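Local coordinates for conserved hypothetical membrane lipoprotein (Ureaplasma parvum, PDB 3K63) that is of unknown molecular function but belongs to a membrane-associated lipoprotein, this chain being its Lipoprotein_17 domain, which probably lies at the Ureaplasma cell surface, at residues I11-T16 against S101-N106; I37-Y42 against V110-T115; Q43-Q48 against I58-F63; S82-D87 against N91-K96. All coordinates share one frame; numbering follows the deposited sequence.

Overall arrangement
Contacts 3 and 4 share the three-stranded sheet: contact 4 pairs strands 79-87 and 93-100 within it, and contact 3 packs strand 45-49 of the second, two-stranded sheet on strand 56-64. Contact 3 is buried and apolar, about 7 Å (centre to centre) from the middle of the chain, whereas contact 4, about 15 Å away, rests on backbone hydrogen bonds. Contacts 1 and 2 are sparse, partly buried meetings of a late loop with earlier elements, one a loose apolar touch beside a lysine amine, the other a long salt bridge. Packing of Phe103 CD1 on Ile37 CD1 (3.5 Å) links those two. Contacts 2 and 4 do not touch and lie on opposite sides of the chain's centre.

Contact 1. Residues I11-T16 against S101-N106; sequences IRLKDT and SGFKSN
Leu13 and Phe103 meet in a sparse loop-to-loop contact, one loop leading from helix 4-7 into strand 17-21 and the other following strand 93-100. The segments bury just 97 Å² between them, and their nearest CA atoms, those of Leu13 and Ser101, stand 9.5 Å apart, so side chains of 11-16 reach over to a ring and a carbonyl oxygen. Leu13 brings its CD2 methyl obliquely to the far end of the Phe103 ring, 4.4 Å from CZ, a loose apolar touch. Lys14 comes across beside it: a bend at its third side-chain torsion (-85°) turns the amine so that NZ lies 4.0 Å from Ser101 O, too far for a hydrogen bond and at most a weak electrostatic attraction. The loop 11-16 is shaped by its own bonds. Arg12 O is gripped twice, by Asp15 N at 3.1 Å and Thr16 N at 3.0 Å, while Arg12 N donates to Thr16 OG1 over 3.3 Å at 159°. Beyond the two segments, Asp15 forms a salt bridge with Lys51. Phe19 of strand 17-21 touches both Leu13 and Phe103, and Phe103 also rests on Leu79 of strand 79-87, which places the contact between the two sheets.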
# COMPACT_ATOMS: atom_id res chain seq x y z
N ILE A 11 -1.68 -9.71 8.74
CA ILE A 11 -2.20 -8.66 7.88
C ILE A 11 -1.57 -8.78 6.51
O ILE A 11 -0.35 -8.75 6.38
CB ILE A 11 -1.90 -7.27 8.47
CG1 ILE A 11 -2.52 -7.16 9.87
CG2 ILE A 11 -2.44 -6.20 7.55
CD1 ILE A 11 -2.37 -5.80 10.53
N ARG A 12 -2.40 -8.95 5.49
CA ARG A 12 -1.93 -9.10 4.12
C ARG A 12 -2.96 -8.50 3.17
O ARG A 12 -4.16 -8.73 3.31
CB ARG A 12 -1.69 -10.57 3.81
CG ARG A 12 -0.21 -10.94 3.74
CD ARG A 12 0.09 -12.27 4.41
NE ARG A 12 0.42 -12.13 5.83
CZ ARG A 12 1.54 -11.58 6.30
NH1 ARG A 12 2.45 -11.12 5.46
NH2 ARG A 12 1.76 -11.51 7.61
N LEU A 13 -2.47 -7.72 2.21
CA LEU A 13 -3.34 -7.06 1.25
C LEU A 13 -4.16 -8.08 0.47
O LEU A 13 -3.73 -9.22 0.27
CB LEU A 13 -2.51 -6.20 0.30
CG LEU A 13 -3.24 -5.13 -0.51
CD1 LEU A 13 -3.91 -4.12 0.41
CD2 LEU A 13 -2.23 -4.43 -1.42
N LYS A 14 -5.34 -7.67 0.03
CA LYS A 14 -6.22 -8.53 -0.73
C LYS A 14 -6.84 -9.65 0.12
O LYS A 14 -7.72 -10.38 -0.33
CB LYS A 14 -5.48 -9.10 -1.94
CG LYS A 14 -5.61 -8.22 -3.19
CD LYS A 14 -4.73 -8.66 -4.36
CE LYS A 14 -3.32 -8.09 -4.26
NZ LYS A 14 -2.47 -8.46 -5.43
N ASP A 15 -6.38 -9.76 1.37
CA ASP A 15 -6.90 -10.77 2.29
C ASP A 15 -7.62 -10.03 3.41
O ASP A 15 -8.85 -9.89 3.41
CB ASP A 15 -5.76 -11.61 2.86
CG ASP A 15 -6.24 -12.64 3.88
OD1 ASP A 15 -7.43 -13.00 3.86
OD2 ASP A 15 -5.41 -13.09 4.71
N THR A 16 -6.82 -9.53 4.36
CA THR A 16 -7.33 -8.78 5.50
C THR A 16 -7.99 -7.48 5.09
O THR A 16 -9.00 -7.08 5.66
CB THR A 16 -6.23 -8.43 6.48
OG1 THR A 16 -5.40 -9.58 6.69
CG2 THR A 16 -6.83 -7.97 7.81
N SER A 101 3.37 -6.58 -3.75
CA SER A 101 3.58 -6.55 -5.19
C SER A 101 2.26 -6.78 -5.90
O SER A 101 1.21 -6.87 -5.26
CB SER A 101 4.57 -7.64 -5.58
OG SER A 101 4.10 -8.88 -5.09
N GLY A 102 2.30 -6.87 -7.23
CA GLY A 102 1.08 -7.10 -7.98
C GLY A 102 0.54 -5.84 -8.63
O GLY A 102 -0.58 -5.83 -9.16
N PHE A 103 1.30 -4.76 -8.54
CA PHE A 103 0.88 -3.51 -9.15
C PHE A 103 1.39 -3.52 -10.58
O PHE A 103 2.25 -4.32 -10.94
CB PHE A 103 1.47 -2.33 -8.38
CG PHE A 103 0.96 -2.19 -6.99
CD1 PHE A 103 -0.31 -1.66 -6.74
CD2 PHE A 103 1.72 -2.64 -5.91
CE1 PHE A 103 -0.80 -1.57 -5.44
CE2 PHE A 103 1.22 -2.55 -4.60
CZ PHE A 103 -0.04 -2.01 -4.37
N LYS A 104 0.84 -2.65 -11.42
CA LYS A 104 1.28 -2.58 -12.80
C LYS A 104 2.79 -2.35 -12.86
O LYS A 104 3.37 -1.74 -11.96
CB LYS A 104 0.56 -1.45 -13.52
CG LYS A 104 0.98 -1.30 -14.96
CD LYS A 104 -0.10 -0.61 -15.75
CE LYS A 104 0.31 -0.44 -17.20
NZ LYS A 104 -0.71 0.34 -17.95
N SER A 105 3.44 -2.83 -13.92
CA SER A 105 4.88 -2.65 -14.08
C SER A 105 5.28 -2.63 -15.55
O SER A 105 4.50 -3.02 -16.42
CB SER A 105 5.63 -3.79 -13.39
OG SER A 105 5.31 -5.02 -14.00
N ASN A 106 6.48 -2.13 -15.83
CA ASN A 106 7.01 -2.08 -17.18
C ASN A 106 8.50 -2.36 -16.98
O ASN A 106 9.13 -1.82 -16.07
CB ASN A 106 6.75 -0.71 -17.83
CG ASN A 106 7.89 0.27 -17.64
OD1 ASN A 106 8.01 0.92 -16.60
ND2 ASN A 106 8.72 0.41 -18.68

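Contact 2. Residues I37-Y42 against V110-T115; sequences IYKNYY and VDENGT
Lys39 is the residue of 37-42 that reaches Asp111 and Glu112, and its neighbours in the segment pack elsewhere. First comes Ile37, whose CB points away from the loop and whose side chain packs on Leu21 and Leu32. Tyr38 stacks its ring with that of Tyr65. At Lys39 the chain runs fully extended beyond CG, crossing the Asp111 side chain at about a right angle; NZ stops 4.0 Å from Asp111 OD2, a long salt bridge. Its methylene CD passes 4.1 Å from Glu112 OE2, but NZ itself is 5.2 Å from that oxygen, and the stronger polar partner of Glu112 is Ser35 OG, bonded to OE1. Asn40 turns its ND2 back to Gln36 O, and Tyr41 meets the Phe63 ring edge-to-face. On the loop side, Asp111 OD1 accepts two backbone N-H groups from opposite faces of its carboxylate plane: Asn113 N at 3.0 Å, 66° out of plane, and Thr115 N at 2.8 Å, 36° out. OD1 is taken up by the turn, and OD2 is the oxygen nearer the lysine. The bond from Asn113 N makes this an Asx turn, which overlaps a type I beta turn from Asp111 to Gly114.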
# COMPACT_ATOMS: atom_id res chain seq x y z
N ILE A 37 0.49 5.64 -7.78
CA ILE A 37 -0.07 5.57 -6.43
C ILE A 37 0.68 6.50 -5.47
O ILE A 37 0.07 7.23 -4.68
CB ILE A 37 -0.04 4.11 -5.90
CG1 ILE A 37 -1.04 3.26 -6.71
CG2 ILE A 37 -0.37 4.08 -4.41
CD1 ILE A 37 -0.93 1.75 -6.49
N TYR A 38 2.00 6.48 -5.56
CA TYR A 38 2.86 7.31 -4.73
C TYR A 38 2.60 8.82 -4.91
O TYR A 38 2.70 9.60 -3.97
CB TYR A 38 4.31 7.01 -5.09
CG TYR A 38 5.34 7.87 -4.40
CD1 TYR A 38 5.86 7.51 -3.16
CD2 TYR A 38 5.81 9.04 -4.98
CE1 TYR A 38 6.83 8.28 -2.53
CE2 TYR A 38 6.76 9.82 -4.37
CZ TYR A 38 7.27 9.44 -3.14
OH TYR A 38 8.23 10.22 -2.51
N LYS A 39 2.25 9.23 -6.13
CA LYS A 39 2.01 10.64 -6.44
C LYS A 39 0.56 11.08 -6.30
O LYS A 39 0.25 12.26 -6.49
CB LYS A 39 2.50 10.93 -7.87
CG LYS A 39 4.00 10.84 -7.99
CD LYS A 39 4.51 11.12 -9.39
CE LYS A 39 6.03 11.33 -9.33
NZ LYS A 39 6.70 11.65 -10.64
N ASN A 40 -0.31 10.15 -5.96
CA ASN A 40 -1.72 10.50 -5.86
C ASN A 40 -2.45 10.09 -4.61
O ASN A 40 -3.64 10.33 -4.53
CB ASN A 40 -2.47 9.96 -7.07
CG ASN A 40 -2.02 10.61 -8.35
OD1 ASN A 40 -2.35 11.76 -8.63
ND2 ASN A 40 -1.25 9.87 -9.13
N TYR A 41 -1.77 9.49 -3.64
CA TYR A 41 -2.49 9.09 -2.45
C TYR A 41 -2.82 10.28 -1.54
O TYR A 41 -3.63 10.17 -0.62
CB TYR A 41 -1.72 8.00 -1.69
CG TYR A 41 -0.48 8.43 -0.95
CD1 TYR A 41 -0.56 8.95 0.33
CD2 TYR A 41 0.78 8.23 -1.50
CE1 TYR A 41 0.59 9.27 1.05
CE2 TYR A 41 1.94 8.55 -0.79
CZ TYR A 41 1.84 9.06 0.48
OH TYR A 41 2.99 9.34 1.20
N TYR A 42 -2.22 11.43 -1.84
CA TYR A 42 -2.46 12.63 -1.05
C TYR A 42 -3.91 13.06 -1.26
O TYR A 42 -4.44 13.89 -0.51
CB TYR A 42 -1.53 13.76 -1.49
CG TYR A 42 -1.90 14.37 -2.82
CD1 TYR A 42 -2.75 15.48 -2.89
CD2 TYR A 42 -1.46 13.80 -4.01
CE1 TYR A 42 -3.16 16.00 -4.11
CE2 TYR A 42 -1.87 14.31 -5.25
CZ TYR A 42 -2.72 15.41 -5.29
OH TYR A 42 -3.16 15.89 -6.50
N VAL A 110 9.82 3.09 -16.60
CA VAL A 110 9.35 4.40 -17.03
C VAL A 110 8.00 4.66 -16.37
O VAL A 110 7.21 3.74 -16.22
CB VAL A 110 9.23 4.44 -18.59
CG1 VAL A 110 8.49 3.21 -19.07
CG2 VAL A 110 8.52 5.71 -19.04
N ASP A 111 7.72 5.91 -15.97
CA ASP A 111 6.45 6.22 -15.32
C ASP A 111 5.33 6.67 -16.26
O ASP A 111 5.54 6.82 -17.47
CB ASP A 111 6.64 7.27 -14.21
CG ASP A 111 6.99 8.65 -14.77
OD1 ASP A 111 6.96 8.83 -16.01
OD2 ASP A 111 7.28 9.56 -13.95
N GLU A 112 4.15 6.89 -15.69
CA GLU A 112 2.95 7.29 -16.42
C GLU A 112 3.11 8.55 -17.27
O GLU A 112 2.25 8.85 -18.11
CB GLU A 112 1.78 7.49 -15.45
CG GLU A 112 1.95 8.71 -14.56
CD GLU A 112 2.73 8.40 -13.30
OE1 GLU A 112 3.58 7.48 -13.32
OE2 GLU A 112 2.51 9.08 -12.27
N ASN A 113 4.17 9.31 -17.05
CA ASN A 113 4.40 10.53 -17.81
C ASN A 113 5.63 10.38 -18.70
O ASN A 113 6.27 11.36 -19.07
CB ASN A 113 4.53 11.72 -16.84
CG ASN A 113 3.18 12.21 -16.35
OD1 ASN A 113 3.01 12.56 -15.18
ND2 ASN A 113 2.21 12.23 -17.26
N GLY A 114 5.95 9.13 -19.04
CA GLY A 114 7.08 8.85 -19.90
C GLY A 114 8.50 9.00 -19.37
O GLY A 114 9.45 8.73 -20.09
N THR A 115 8.66 9.43 -18.13
CA THR A 115 10.01 9.59 -17.58
C THR A 115 10.79 8.28 -17.50
O THR A 115 10.23 7.25 -17.13
CB THR A 115 9.95 10.21 -16.18
OG1 THR A 115 9.31 11.48 -16.25
CG2 THR A 115 11.35 10.38 -15.60

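Contact 3. Residues Q43-Q48 against I58-F63; sequences QGIEIQ and IKIINF
Ile45 and Ile47 of strand 45-48 point at Ile60 and Phe63 of strand 58-63 in a packing led by the side chains of 45-48, without strand pairing: the segment axes pass 7.9 Å apart at 152°. Among aliphatic contacts, Ile47 CD1 lies 3.9 Å from Ile60 CD1; a second torsion of -62° bends the end of Ile47 so that it crosses Ile60 obliquely. Ile45, extended by contrast, sets its CD1 4.1 Å from Ile60 CG2. The aromatic contact belongs to Phe63, whose CE2 is met obliquely by the same Ile45 CD1 at 3.7 Å. Within its own strand, Ile60 CG2 sits 3.7 Å above one face of the Phe63 ring, offset toward the rim, so Ile45 CD1, Ile60 CG2 and the ring touch one another in a three-way cluster. Methyls also rest on backbone oxygens: Ile45 CD1 is 3.5 Å from Ile60 O, and Ile47 CG2 is 3.7 Å from Ile58 O. A classic beta bulge at Ile61 and Asn62 faces Ser82. Strand 45-49 hydrogen-bonds to strand 17-21 and strand 56-64 to strand 79-87, so this is packing between two sheets, with Phe19 of strand 17-21 touching both Ile60 and Phe63.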
# COMPACT_ATOMS: atom_id res chain seq x y z
N GLN A 43 -4.56 12.50 -2.27
CA GLN A 43 -5.95 12.81 -2.54
C GLN A 43 -6.88 12.00 -1.66
O GLN A 43 -8.06 12.32 -1.56
CB GLN A 43 -6.27 12.55 -4.01
CG GLN A 43 -5.71 13.61 -4.94
CD GLN A 43 -6.16 13.41 -6.36
OE1 GLN A 43 -7.36 13.38 -6.64
NE2 GLN A 43 -5.20 13.26 -7.27
N GLY A 44 -6.35 10.96 -1.03
CA GLY A 44 -7.18 10.14 -0.16
C GLY A 44 -7.06 8.65 -0.38
O GLY A 44 -6.85 8.17 -1.50
N ILE A 45 -7.18 7.91 0.71
CA ILE A 45 -7.11 6.47 0.67
C ILE A 45 -8.36 5.96 1.38
O ILE A 45 -8.67 6.39 2.49
CB ILE A 45 -5.87 5.95 1.42
CG1 ILE A 45 -4.60 6.51 0.77
CG2 ILE A 45 -5.85 4.45 1.40
CD1 ILE A 45 -3.33 6.38 1.64
N GLU A 46 -9.09 5.06 0.73
CA GLU A 46 -10.28 4.48 1.32
C GLU A 46 -9.88 3.05 1.65
O GLU A 46 -9.51 2.29 0.74
CB GLU A 46 -11.41 4.47 0.31
CG GLU A 46 -12.75 3.97 0.85
CD GLU A 46 -13.71 3.48 -0.25
OE1 GLU A 46 -13.86 4.20 -1.27
OE2 GLU A 46 -14.31 2.39 -0.08
N ILE A 47 -9.94 2.68 2.93
CA ILE A 47 -9.59 1.32 3.35
C ILE A 47 -10.83 0.43 3.43
O ILE A 47 -11.87 0.85 3.93
CB ILE A 47 -8.92 1.31 4.73
CG1 ILE A 47 -7.65 2.15 4.70
CG2 ILE A 47 -8.58 -0.11 5.12
CD1 ILE A 47 -6.58 1.62 3.73
N GLN A 48 -10.72 -0.79 2.90
CA GLN A 48 -11.83 -1.72 2.98
C GLN A 48 -11.31 -2.83 3.87
O GLN A 48 -10.75 -3.82 3.40
CB GLN A 48 -12.19 -2.32 1.61
CG GLN A 48 -12.78 -1.34 0.59
CD GLN A 48 -11.72 -0.53 -0.14
OE1 GLN A 48 -10.76 -1.09 -0.69
NE2 GLN A 48 -11.88 0.80 -0.16
N ILE A 58 -6.69 -0.66 10.58
CA ILE A 58 -5.58 -0.60 9.64
C ILE A 58 -5.64 0.66 8.79
O ILE A 58 -6.63 0.89 8.09
CB ILE A 58 -5.63 -1.75 8.64
CG1 ILE A 58 -5.48 -3.11 9.34
CG2 ILE A 58 -4.53 -1.54 7.62
CD1 ILE A 58 -5.63 -4.30 8.37
N LYS A 59 -4.57 1.44 8.83
CA LYS A 59 -4.47 2.67 8.04
C LYS A 59 -3.17 2.63 7.25
O LYS A 59 -2.15 2.17 7.75
CB LYS A 59 -4.40 3.90 8.92
CG LYS A 59 -5.71 4.36 9.55
CD LYS A 59 -6.77 4.71 8.52
CE LYS A 59 -7.98 5.38 9.18
NZ LYS A 59 -8.59 4.57 10.28
N ILE A 60 -3.21 3.08 6.01
CA ILE A 60 -1.98 3.15 5.24
C ILE A 60 -1.64 4.63 5.37
O ILE A 60 -2.37 5.48 4.87
CB ILE A 60 -2.21 2.81 3.77
CG1 ILE A 60 -2.51 1.31 3.64
CG2 ILE A 60 -1.00 3.23 2.94
CD1 ILE A 60 -3.02 0.88 2.25
N ILE A 61 -0.56 4.97 6.06
CA ILE A 61 -0.24 6.38 6.22
C ILE A 61 0.72 6.91 5.14
O ILE A 61 0.75 8.12 4.86
CB ILE A 61 0.28 6.67 7.66
CG1 ILE A 61 1.64 6.00 7.90
CG2 ILE A 61 -0.71 6.13 8.67
CD1 ILE A 61 2.20 6.26 9.33
N ASN A 62 1.48 5.99 4.51
CA ASN A 62 2.43 6.35 3.45
C ASN A 62 2.71 5.22 2.49
O ASN A 62 2.71 4.05 2.87
CB ASN A 62 3.79 6.78 4.00
CG ASN A 62 3.71 8.08 4.78
OD1 ASN A 62 3.71 8.07 6.01
ND2 ASN A 62 3.62 9.20 4.07
N PHE A 63 2.93 5.56 1.23
CA PHE A 63 3.29 4.58 0.22
C PHE A 63 4.75 4.96 -0.09
O PHE A 63 5.06 6.13 -0.34
CB PHE A 63 2.43 4.74 -1.03
CG PHE A 63 1.06 4.12 -0.92
CD1 PHE A 63 0.91 2.74 -0.99
CD2 PHE A 63 -0.07 4.91 -0.77
CE1 PHE A 63 -0.36 2.17 -0.90
CE2 PHE A 63 -1.33 4.34 -0.69
CZ PHE A 63 -1.47 2.98 -0.75

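Contact 4. Residues S82-D87 against N91-K96; sequences SLMLTD and NQVYYK
The Tyr94 ring meets Asp87 edge-on: Asp87 CB lies in the ring plane, 3.9 Å from Tyr94 CE2, with Leu85 O near the same plane. Phe4 of helix 4-7 meets this ring with planes about 25° apart. On the other face of the sheet the Tyr95 ring lies side by side with Met84, a selenomethionine: CE2 is 3.7 Å from Met84 CG, and SE stands 5.1 Å from the ring centroid, 55° off the normal, an oblique Met-aromatic contact. Met84 CG also presses on Val93 CG1 at 3.4 Å. On the Tyr94 face, Leu85 CD1 reaches Lys96 CB across 4.0 Å. The backbones supply the pairing. Leu83 with Lys96 and Leu85 with Tyr94 are hydrogen-bonded pairs, each with bonds both ways, such as Lys96 N to Leu83 O at 3.0 Å. Met84 with Tyr95 and Thr86 with Val93 are non-hydrogen-bonded pairs. Asp87 closes the ladder, its N bonded to Gln92 O at 2.9 Å and almost straight (177°), its O accepting from Asn91 N. Asn91 and Gln92 thus both oppose Asp87, a G1 beta bulge at the turn end of an antiparallel beta hairpin.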
# COMPACT_ATOMS: atom_id res chain seq x y z
N SER A 82 3.39 1.77 4.41
CA SER A 82 3.68 2.13 5.78
C SER A 82 2.31 2.12 6.47
O SER A 82 1.44 2.91 6.13
CB SER A 82 4.30 3.52 5.82
OG SER A 82 4.71 3.88 7.12
N LEU A 83 2.14 1.21 7.43
CA LEU A 83 0.87 1.04 8.13
C LEU A 83 0.81 1.51 9.57
O LEU A 83 1.82 1.53 10.28
CB LEU A 83 0.48 -0.42 8.13
CG LEU A 83 0.49 -1.15 6.80
CD1 LEU A 83 0.44 -2.66 7.05
CD2 LEU A 83 -0.68 -0.68 5.96
N MSE A 84 -0.38 1.90 9.98
CA MSE A 84 -0.60 2.28 11.36
C MSE A 84 -1.66 1.29 11.82
O MSE A 84 -2.75 1.22 11.25
CB MSE A 84 -1.15 3.70 11.48
CG MSE A 84 -1.35 4.13 12.90
SE MSE A 84 -1.86 5.96 13.12
CE MSE A 84 -3.59 5.83 12.25
N LEU A 85 -1.33 0.49 12.83
CA LEU A 85 -2.25 -0.51 13.35
C LEU A 85 -2.69 -0.17 14.76
O LEU A 85 -1.86 -0.08 15.67
CB LEU A 85 -1.57 -1.89 13.33
CG LEU A 85 -0.93 -2.28 11.99
CD1 LEU A 85 -0.12 -3.55 12.14
CD2 LEU A 85 -2.01 -2.46 10.95
N THR A 86 -3.99 0.03 14.95
CA THR A 86 -4.49 0.35 16.29
C THR A 86 -5.14 -0.86 16.95
O THR A 86 -6.01 -1.51 16.37
CB THR A 86 -5.51 1.48 16.26
OG1 THR A 86 -4.93 2.65 15.68
CG2 THR A 86 -5.97 1.81 17.66
N ASP A 87 -4.68 -1.17 18.15
CA ASP A 87 -5.19 -2.29 18.91
C ASP A 87 -6.43 -1.73 19.58
O ASP A 87 -6.34 -0.90 20.49
CB ASP A 87 -4.16 -2.69 19.98
CG ASP A 87 -4.57 -3.91 20.77
OD1 ASP A 87 -5.79 -4.13 20.91
OD2 ASP A 87 -3.67 -4.63 21.27
N ASN A 91 -6.09 0.29 22.88
CA ASN A 91 -6.00 1.55 22.13
C ASN A 91 -4.56 1.98 21.82
O ASN A 91 -4.30 3.15 21.55
CB ASN A 91 -6.72 2.71 22.85
CG ASN A 91 -7.47 3.62 21.88
OD1 ASN A 91 -8.17 3.15 20.99
ND2 ASN A 91 -7.34 4.94 22.06
N GLN A 92 -3.63 1.03 21.83
CA GLN A 92 -2.24 1.36 21.55
C GLN A 92 -2.05 1.34 20.03
O GLN A 92 -2.64 0.51 19.34
CB GLN A 92 -1.30 0.33 22.20
CG GLN A 92 -0.19 0.92 23.09
CD GLN A 92 1.15 1.12 22.37
OE1 GLN A 92 1.43 2.21 21.85
NE2 GLN A 92 1.97 0.07 22.33
N VAL A 93 -1.23 2.26 19.54
CA VAL A 93 -0.95 2.38 18.11
C VAL A 93 0.40 1.74 17.73
O VAL A 93 1.43 2.04 18.34
CB VAL A 93 -0.89 3.87 17.71
CG1 VAL A 93 -0.62 4.01 16.22
CG2 VAL A 93 -2.18 4.55 18.12
N TYR A 94 0.39 0.87 16.72
CA TYR A 94 1.63 0.22 16.28
C TYR A 94 1.85 0.52 14.81
O TYR A 94 0.89 0.63 14.05
CB TYR A 94 1.55 -1.30 16.46
CG TYR A 94 1.29 -1.74 17.88
CD1 TYR A 94 2.34 -1.94 18.78
CD2 TYR A 94 -0.01 -1.96 18.33
CE1 TYR A 94 2.09 -2.34 20.09
CE2 TYR A 94 -0.26 -2.35 19.64
CZ TYR A 94 0.80 -2.54 20.52
OH TYR A 94 0.55 -2.90 21.82
N TYR A 95 3.11 0.64 14.43
CA TYR A 95 3.44 0.92 13.04
C TYR A 95 4.10 -0.30 12.40
O TYR A 95 4.79 -1.06 13.07
CB TYR A 95 4.36 2.14 12.96
CG TYR A 95 3.66 3.40 13.39
CD1 TYR A 95 3.70 3.85 14.71
CD2 TYR A 95 2.91 4.14 12.48
CE1 TYR A 95 3.00 4.99 15.11
CE2 TYR A 95 2.22 5.27 12.86
CZ TYR A 95 2.26 5.70 14.18
OH TYR A 95 1.55 6.82 14.53
N LYS A 96 3.87 -0.49 11.11
CA LYS A 96 4.43 -1.64 10.43
C LYS A 96 4.57 -1.39 8.94
O LYS A 96 3.64 -0.91 8.29
CB LYS A 96 3.55 -2.87 10.64
CG LYS A 96 4.16 -4.16 10.09
CD LYS A 96 3.17 -5.31 10.12
CE LYS A 96 3.87 -6.63 10.47
NZ LYS A 96 5.08 -6.90 9.63